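Thiamine-monophosphate kinase (PDB 6XEP) probably catalyses the ATP-dependent phosphorylation of thiamine monophosphate to thiamine diphosphate, the active form of vitamin B1. Local coordinates at residues D264-A269 and H314-A319; L191-S196 and I252-R257. One frame throughout, in Å; residues are numbered along the deposited sequence.

How the interactions relate
Both interactions lie in the C-terminal, PurM-like part of the chain, with centres about 20 Å apart and away from the predicted substrate and metal sites. Interaction 1 is a surface contact: one long arginine spans from helix 262-271 to the turn that ends strand 312-315, and its chemistry is a salt bridge whose hydrogen bond is weak. Interaction 2 is partly buried and joins two helix starts, 192-202 and 254-259, by close alkyl and backbone packing, with a polar, solvent-facing side bridged by one water. They share no element, but helix 254-259 and helix 262-271 follow each other in the chain and touch, with Leu256 CD2 4.1 Å from Ala265 O.

Interaction 1: residues D264-A269 and H314-A319; sequences DARDCA and HVDGEA
Arg266 reaches from helix 262-271 to Val315 and Asp316, and its guanidinium makes the whole contact. The backbones stay far apart, with 11.3 Å between Arg266 CA and Val315 CA, so the side chain has to bridge the gap. It does this by stretching out. CG lies anti to the backbone N (chi1 -179°), and the chain runs on extended as far as NE. One terminal nitrogen then does the touching.

Arg266 NH2 lies 3.5 Å from Asp316 OD2, which forms a salt bridge with a weak hydrogen bond. The N-H...O angle is 140°, well off straight. The carboxylate oxygen sits at the guanidinium edge, in its plane, although the two planes are turned 52° apart. The arginine and the aspartate approach head-on, and a single oxygen meets a single nitrogen. The stronger partner of Asp316 lies elsewhere: its OD1 accepts from the backbone N of Ala247. That bond holds the carboxylate, while OD2 serves the arginine.

Val315 adds a van der Waals touch from a methyl group. Its CG1 comes within 3.6 Å of Arg266 NH2, meeting the guanidinium obliquely. Arg266 also packs on Ala247, so the same loop meets both ends of the salt bridge.

The exposed setting and the small buried area, 74 Å² in all, mark this as a light surface contact. Its strand side is a type I' beta turn from Val315 to Glu318, closed by Val315 N to Glu318 O at 2.9 Å and Glu318 N to Val315 O at 3.0 Å. This paired bonding is that of a two-residue beta hairpin turn, here at the edge of the six-stranded mixed sheet of the PurM-like C-terminal domain.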
loop_
_atom_site.group_PDB
_atom_site.type_symbol
_atom_site.label_atom_id
_atom_site.label_comp_id
_atom_site.label_asym_id
_atom_site.label_seq_id
_atom_site.Cartn_x
_atom_site.Cartn_y
_atom_site.Cartn_z
ATOM N N ASP A 264 -32.667 16.493 -7.692
ATOM C CA ASP A 264 -31.749 15.595 -6.996
ATOM C C ASP A 264 -30.967 14.735 -7.978
ATOM O O ASP A 264 -29.763 14.534 -7.809
ATOM C CB ASP A 264 -32.506 14.698 -6.013
ATOM C CG ASP A 264 -33.095 15.466 -4.833
ATOM O OD1 ASP A 264 -32.779 16.661 -4.663
ATOM O OD2 ASP A 264 -33.888 14.863 -4.079
ATOM N N ALA A 265 -31.638 14.192 -9.000
ATOM C CA ALA A 265 -30.920 13.375 -9.979
ATOM C C ALA A 265 -29.863 14.202 -10.699
ATOM O O ALA A 265 -28.745 13.734 -10.933
ATOM C CB ALA A 265 -31.897 12.767 -10.984
ATOM N N ARG A 266 -30.207 15.435 -11.067
ATOM C CA ARG A 266 -29.234 16.299 -11.720
ATOM C C ARG A 266 -28.046 16.574 -10.810
ATOM O O ARG A 266 -26.894 16.555 -11.255
ATOM C CB ARG A 266 -29.910 17.605 -12.132
ATOM C CG ARG A 266 -29.015 18.592 -12.849
ATOM C CD ARG A 266 -29.820 19.870 -13.095
ATOM N NE ARG A 266 -29.157 20.814 -13.990
ATOM C CZ ARG A 266 -28.458 21.868 -13.581
ATOM N NH1 ARG A 266 -28.318 22.116 -12.283
ATOM N NH2 ARG A 266 -27.899 22.676 -14.471
ATOM N N ASP A 267 -28.303 16.835 -9.531
ATOM C CA ASP A 267 -27.206 17.116 -8.618
ATOM C C ASP A 267 -26.315 15.894 -8.442
ATOM O O ASP A 267 -25.088 16.016 -8.383
ATOM C CB ASP A 267 -27.747 17.572 -7.271
ATOM C CG ASP A 267 -26.650 17.944 -6.316
ATOM O OD1 ASP A 267 -25.846 18.831 -6.673
ATOM O OD2 ASP A 267 -26.577 17.343 -5.224
ATOM N N CYS A 268 -26.920 14.708 -8.339
ATOM C CA CYS A 268 -26.125 13.485 -8.260
ATOM C C CYS A 268 -25.253 13.313 -9.491
ATOM O O CYS A 268 -24.090 12.909 -9.387
ATOM C CB CYS A 268 -27.038 12.273 -8.101
ATOM S SG CYS A 268 -27.852 12.125 -6.486
ATOM N N ALA A 269 -25.807 13.582 -10.673
ATOM C CA ALA A 269 -25.045 13.373 -11.899
ATOM C C ALA A 269 -23.886 14.361 -12.013
ATOM O O ALA A 269 -22.814 14.006 -12.515
ATOM C CB ALA A 269 -25.965 13.496 -13.109
ATOM N N HIS A 314 -17.844 24.799 -16.707
ATOM C CA HIS A 314 -19.090 25.525 -16.828
ATOM C C HIS A 314 -20.202 24.497 -16.936
ATOM O O HIS A 314 -20.003 23.413 -17.494
ATOM C CB HIS A 314 -19.140 26.415 -18.063
ATOM C CG HIS A 314 -18.087 27.475 -18.118
ATOM N ND1 HIS A 314 -16.737 27.188 -18.155
ATOM C CD2 HIS A 314 -18.190 28.818 -18.235
ATOM C CE1 HIS A 314 -16.055 28.317 -18.247
ATOM N NE2 HIS A 314 -16.912 29.320 -18.298
ATOM N N VAL A 315 -21.355 24.840 -16.383
ATOM C CA VAL A 315 -22.583 24.089 -16.599
ATOM C C VAL A 315 -23.558 25.040 -17.254
ATOM O O VAL A 315 -23.877 26.098 -16.686
ATOM C CB VAL A 315 -23.180 23.521 -15.302
ATOM C CG1 VAL A 315 -24.447 22.754 -15.625
ATOM C CG2 VAL A 315 -22.189 22.620 -14.568
ATOM N N ASP A 316 -24.041 24.666 -18.440
ATOM C CA ASP A 316 -24.984 25.502 -19.170
ATOM C C ASP A 316 -24.482 26.947 -19.248
ATOM O O ASP A 316 -25.240 27.904 -19.079
ATOM C CB ASP A 316 -26.368 25.414 -18.524
ATOM C CG ASP A 316 -26.906 23.983 -18.497
ATOM O OD1 ASP A 316 -26.315 23.091 -19.164
ATOM O OD2 ASP A 316 -27.907 23.740 -17.785
ATOM N N GLY A 317 -23.174 27.101 -19.470
ATOM C CA GLY A 317 -22.570 28.401 -19.696
ATOM C C GLY A 317 -22.029 29.112 -18.464
ATOM O O GLY A 317 -21.339 30.131 -18.613
ATOM N N GLU A 318 -22.298 28.620 -17.259
ATOM C CA GLU A 318 -21.938 29.338 -16.037
ATOM C C GLU A 318 -20.844 28.585 -15.293
ATOM O O GLU A 318 -20.971 27.383 -15.062
ATOM C CB GLU A 318 -23.163 29.501 -15.135
ATOM C CG GLU A 318 -22.869 30.275 -13.867
ATOM C CD GLU A 318 -22.271 31.639 -14.161
ATOM O OE1 GLU A 318 -23.025 32.531 -14.580
ATOM O OE2 GLU A 318 -21.046 31.805 -13.970
ATOM N N ALA A 319 -19.785 29.291 -14.893
ATOM C CA ALA A 319 -18.711 28.657 -14.136
ATOM C C ALA A 319 -18.781 28.933 -12.642
ATOM O O ALA A 319 -18.253 28.137 -11.856
ATOM C CB ALA A 319 -17.338 29.101 -14.653
#

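Interaction 2: residues L191-S196 and I252-R257; sequences LADYES and ISHALR. With EDO (1,2-ethanediol), chain C.
Asp193 and Ala255 form the tight part of this contact. Their CA atoms are 4.6 Å apart, a spacing that the small alanine side chain allows. Ala255 CB lies 3.4 Å from Asp193 O and 3.7 Å from Asp193 CB. Ser196, one turn further on and modelled in two conformers, adds a looser touch of its CB on Ala255 CB. No direct hydrogen bond crosses here.

The other side is polar and looser. His254 is exposed there, and a water and a diol attend the carboxylate of Asp193. Asp193 OD1 lies at the edge of the His254 ring, in its plane, 3.3 Å from CD2. The carboxylate plane is turned 57° from the ring. The water completes the link, donating to Asp193 OD2 and hydrogen-bonded to His254 NE2. With CG beside the backbone N (chi1 -65°), the carboxylate stays near its own N-H. A 1,2-ethanediol, probably from the crystallisation liquor, can therefore bridge the two: its O1 accepts from Asp193 N at 2.8 Å, and its O2 donates to Asp193 OD2 at 2.7 Å.

Ser253 N-caps helix 254-259, its OG accepting from Leu256 N at 3.0 Å. Ser253 OG is also hydrogen-bonded to Asp170 at the start of helix 170-179. The Asp193-Ala255 packing sets the first turns of helices 192-202 and 254-259 side by side. Tyr194 packs on Leu177 of helix 170-179, and Leu256 on Ala265 of helix 262-271.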
loop_
_atom_site.group_PDB
_atom_site.type_symbol
_atom_site.label_atom_id
_atom_site.label_comp_id
_atom_site.label_asym_id
_atom_site.label_seq_id
_atom_site.Cartn_x
_atom_site.Cartn_y
_atom_site.Cartn_z
ATOM N N LEU A 191 -36.599 -5.233 -5.905
ATOM C CA LEU A 191 -37.082 -4.059 -6.628
ATOM C C LEU A 191 -35.970 -3.581 -7.546
ATOM O O LEU A 191 -34.972 -3.027 -7.076
ATOM C CB LEU A 191 -37.496 -2.946 -5.665
ATOM C CG LEU A 191 -38.579 -3.289 -4.641
ATOM C CD1 LEU A 191 -38.856 -2.099 -3.728
ATOM C CD2 LEU A 191 -39.842 -3.708 -5.342
ATOM N N ALA A 192 -36.173 -3.730 -8.859
ATOM C CA ALA A 192 -35.059 -3.664 -9.804
ATOM C C ALA A 192 -34.337 -2.324 -9.779
ATOM O O ALA A 192 -33.106 -2.297 -9.833
ATOM C CB ALA A 192 -35.547 -3.958 -11.223
ATOM N N ASP A 193 -35.074 -1.202 -9.739
ATOM C CA ASP A 193 -34.400 0.097 -9.797
ATOM C C ASP A 193 -33.603 0.351 -8.529
ATOM O O ASP A 193 -32.505 0.908 -8.599
ATOM C CB ASP A 193 -35.380 1.245 -10.019
ATOM C CG ASP A 193 -36.073 1.166 -11.364
ATOM O OD1 ASP A 193 -35.472 0.616 -12.310
ATOM O OD2 ASP A 193 -37.222 1.640 -11.464
ATOM N N TYR A 194 -34.136 -0.039 -7.360
ATOM C CA TYR A 194 -33.350 0.121 -6.138
ATOM C C TYR A 194 -32.106 -0.745 -6.180
ATOM O O TYR A 194 -31.017 -0.310 -5.784
ATOM C CB TYR A 194 -34.177 -0.229 -4.905
ATOM C CG TYR A 194 -35.205 0.810 -4.558
ATOM C CD1 TYR A 194 -34.917 1.825 -3.649
ATOM C CD2 TYR A 194 -36.469 0.784 -5.139
ATOM C CE1 TYR A 194 -35.861 2.788 -3.332
ATOM C CE2 TYR A 194 -37.416 1.750 -4.826
ATOM C CZ TYR A 194 -37.103 2.742 -3.920
ATOM O OH TYR A 194 -38.042 3.698 -3.610
ATOM N N GLU A 195 -32.249 -1.981 -6.651
ATOM C CA GLU A 195 -31.101 -2.875 -6.684
ATOM C C GLU A 195 -30.031 -2.362 -7.646
ATOM O O GLU A 195 -28.831 -2.505 -7.370
ATOM C CB GLU A 195 -31.575 -4.292 -7.037
ATOM C CG GLU A 195 -30.467 -5.317 -7.116
ATOM C CD GLU A 195 -29.846 -5.654 -5.764
ATOM O OE1 GLU A 195 -30.284 -5.121 -4.717
ATOM O OE2 GLU A 195 -28.899 -6.466 -5.759
ATOM N N SER A 196 -30.438 -1.747 -8.763
ATOM C CA SER A 196 -29.471 -1.188 -9.703
ATOM C C SER A 196 -28.638 -0.102 -9.039
ATOM O O SER A 196 -27.406 -0.106 -9.133
ATOM C CB SER A 196 -30.185 -0.625 -10.937
ATOM O OG SER A 196 -30.907 -1.622 -11.648
ATOM N N ILE A 252 -27.976 9.648 -17.603
ATOM C CA ILE A 252 -28.638 9.385 -16.334
ATOM C C ILE A 252 -29.383 8.065 -16.469
ATOM O O ILE A 252 -30.163 7.873 -17.417
ATOM C CB ILE A 252 -29.557 10.558 -15.937
ATOM C CG1 ILE A 252 -28.680 11.763 -15.574
ATOM C CG2 ILE A 252 -30.448 10.188 -14.758
ATOM C CD1 ILE A 252 -29.407 13.059 -15.371
ATOM N N SER A 253 -29.126 7.148 -15.538
ATOM C CA SER A 253 -29.688 5.813 -15.650
ATOM C C SER A 253 -31.200 5.834 -15.466
ATOM O O SER A 253 -31.780 6.776 -14.910
ATOM C CB SER A 253 -29.056 4.872 -14.627
ATOM O OG SER A 253 -29.506 5.175 -13.320
ATOM N N HIS A 254 -31.840 4.773 -15.963
ATOM C CA HIS A 254 -33.270 4.588 -15.745
ATOM C C HIS A 254 -33.606 4.689 -14.264
ATOM O O HIS A 254 -34.515 5.426 -13.865
ATOM C CB HIS A 254 -33.693 3.229 -16.299
ATOM C CG HIS A 254 -35.148 2.936 -16.138
ATOM N ND1 HIS A 254 -36.097 3.383 -17.033
ATOM C CD2 HIS A 254 -35.818 2.230 -15.196
ATOM C CE1 HIS A 254 -37.291 2.966 -16.647
ATOM N NE2 HIS A 254 -37.149 2.269 -15.533
ATOM N N ALA A 255 -32.861 3.954 -13.434
ATOM C CA ALA A 255 -33.178 3.881 -12.012
ATOM C C ALA A 255 -33.014 5.233 -11.331
ATOM O O ALA A 255 -33.843 5.620 -10.498
ATOM C CB ALA A 255 -32.301 2.827 -11.338
ATOM N N LEU A 256 -31.944 5.957 -11.665
ATOM C CA LEU A 256 -31.729 7.260 -11.048
ATOM C C LEU A 256 -32.851 8.212 -11.424
ATOM O O LEU A 256 -33.414 8.889 -10.563
ATOM C CB LEU A 256 -30.368 7.820 -11.457
ATOM C CG LEU A 256 -29.992 9.122 -10.730
ATOM C CD1 LEU A 256 -29.964 8.883 -9.221
ATOM C CD2 LEU A 256 -28.652 9.684 -11.194
ATOM N N ARG A 257 -33.227 8.233 -12.700
ATOM C CA ARG A 257 -34.328 9.098 -13.104
ATOM C C ARG A 257 -35.645 8.663 -12.462
ATOM O O ARG A 257 -36.471 9.515 -12.112
ATOM C CB ARG A 257 -34.438 9.116 -14.630
ATOM C CG ARG A 257 -34.753 10.487 -15.180
ATOM C CD ARG A 257 -34.952 10.472 -16.685
ATOM N NE ARG A 257 -33.723 10.626 -17.470
ATOM C CZ ARG A 257 -33.073 11.777 -17.647
ATOM N NH1 ARG A 257 -33.491 12.888 -17.054
ATOM N NH2 ARG A 257 -31.986 11.814 -18.402
HETATM C C1 EDO C . -38.031 -0.519 -8.457
HETATM O O1 EDO C . -37.919 -1.122 -9.763
HETATM C C2 EDO C . -39.150 0.523 -8.409
HETATM O O2 EDO C . -38.932 1.598 -9.341
HETATM O O HOH W 1 -38.883 1.584 -13.494
#